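Local coordinates for putative ArsC family related protein (PDB 3GKX) that is of unknown function but belongs to the ArsC family, whose thioredoxin-like fold is shared by the glutaredoxin-dependent arsenate reductases, at residues S75-P78 with E84-A87. Residues are numbered along the deposited sequence; the frame is centred on the assembly and turned at random.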
loop_
_atom_site.group_PDB
_atom_site.type_symbol
_atom_site.label_atom_id
_atom_site.label_comp_id
_atom_site.label_asym_id
_atom_site.label_seq_id
_atom_site.Cartn_x
_atom_site.Cartn_y
_atom_site.Cartn_z
ATOM N N SER B 75 -14.292 12.734 4.638
ATOM C CA SER B 75 -15.117 12.036 5.613
ATOM C C SER B 75 -15.656 10.734 5.023
ATOM O O SER B 75 -15.757 9.724 5.718
ATOM C CB SER B 75 -16.257 12.947 6.114
ATOM N N LYS B 76 -15.957 10.747 3.729
ATOM C CA LYS B 76 -16.670 9.638 3.117
ATOM C C LYS B 76 -15.849 8.407 2.776
ATOM O O LYS B 76 -16.416 7.324 2.722
ATOM C CB LYS B 76 -17.496 10.113 1.921
ATOM C CG LYS B 76 -18.852 10.655 2.362
ATOM C CD LYS B 76 -19.573 11.418 1.298
ATOM C CE LYS B 76 -20.997 11.658 1.721
ATOM N NZ LYS B 76 -21.385 13.013 1.322
ATOM N N LEU B 77 -14.531 8.556 2.594
ATOM C CA LEU B 77 -13.720 7.487 2.012
ATOM C C LEU B 77 -13.671 6.232 2.857
ATOM O O LEU B 77 -13.736 5.131 2.297
ATOM C CB LEU B 77 -12.277 7.922 1.685
ATOM C CG LEU B 77 -11.888 8.693 0.413
ATOM C CD1 LEU B 77 -10.382 8.845 0.402
ATOM C CD2 LEU B 77 -12.352 8.038 -0.884
ATOM N N PRO B 78 -13.503 6.384 4.194
ATOM C CA PRO B 78 -13.458 5.178 4.993
ATOM C C PRO B 78 -14.660 4.284 4.706
ATOM O O PRO B 78 -14.493 3.218 4.084
ATOM C CB PRO B 78 -13.455 5.717 6.416
ATOM C CG PRO B 78 -12.604 6.923 6.290
ATOM C CD PRO B 78 -12.994 7.538 4.959
ATOM N N GLU B 84 -16.053 0.291 -4.200
ATOM C CA GLU B 84 -16.685 1.623 -4.319
ATOM C C GLU B 84 -15.692 2.774 -4.574
ATOM O O GLU B 84 -15.915 3.613 -5.461
ATOM C CB GLU B 84 -17.573 1.924 -3.125
ATOM C CG GLU B 84 -18.644 0.870 -2.898
ATOM C CD GLU B 84 -19.342 1.021 -1.562
ATOM O OE1 GLU B 84 -18.731 1.572 -0.618
ATOM O OE2 GLU B 84 -20.530 0.605 -1.458
ATOM N N GLN B 85 -14.611 2.817 -3.791
ATOM C CA GLN B 85 -13.520 3.772 -4.019
ATOM C C GLN B 85 -12.949 3.711 -5.452
ATOM O O GLN B 85 -12.724 4.741 -6.060
ATOM C CB GLN B 85 -12.390 3.547 -3.015
ATOM C CG GLN B 85 -12.672 4.062 -1.611
ATOM C CD GLN B 85 -11.728 3.473 -0.601
ATOM O OE1 GLN B 85 -10.786 2.783 -0.965
ATOM N NE2 GLN B 85 -11.977 3.725 0.679
ATOM N N ILE B 86 -12.714 2.505 -5.982
ATOM C CA ILE B 86 -12.199 2.372 -7.353
ATOM C C ILE B 86 -13.234 2.822 -8.396
ATOM O O ILE B 86 -12.884 3.568 -9.320
ATOM C CB ILE B 86 -11.666 0.950 -7.656
ATOM C CG1 ILE B 86 -10.479 0.610 -6.734
ATOM C CG2 ILE B 86 -11.335 0.816 -9.126
ATOM C CD1 ILE B 86 -9.947 -0.847 -6.853
ATOM N N ALA B 87 -14.487 2.378 -8.234
ATOM C CA ALA B 87 -15.617 2.801 -9.073
ATOM C C ALA B 87 -15.751 4.307 -9.135
ATOM O O ALA B 87 -15.975 4.843 -10.218
ATOM C CB ALA B 87 -16.935 2.176 -8.606
#
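Gln85 NE2 donates a hydrogen bond to the backbone oxygen Leu77 O, 2.8 Å away. The N-H to acceptor angle is 148°, so the bond is moderately bent. The acceptor lies almost exactly in the plane of the Gln85 amide. The amide nitrogen, however, stands above the carbonyl plane of Leu77, 44° out of it. Gln85 can span the gap because its side chain runs extended beyond CG (chi2 163°). This carries the amide from helix 82-89 across to the backbone at Leu77, where the CA atoms of the two residues are 7.1 Å apart. Beside the bond, Leu77 CD2 rests at 4.1 Å from Gln85 CG. The two side chains cross at about a right angle, and the apolar touch is limited to this pair. One bond and one methyl-methylene contact thus carry the pairing. Leu77 is buried and also packs on Lys58 and Phe61, while Gln85 reaches Val57 and Met80. The contact spans the short connection between helix 73-76 and helix 82-89. It ties the backbone of segment 75-78 to a side chain of helix 82-89. Ile86, the next residue, turns to helix 43-53, against Leu46, Lys47 and Ile50.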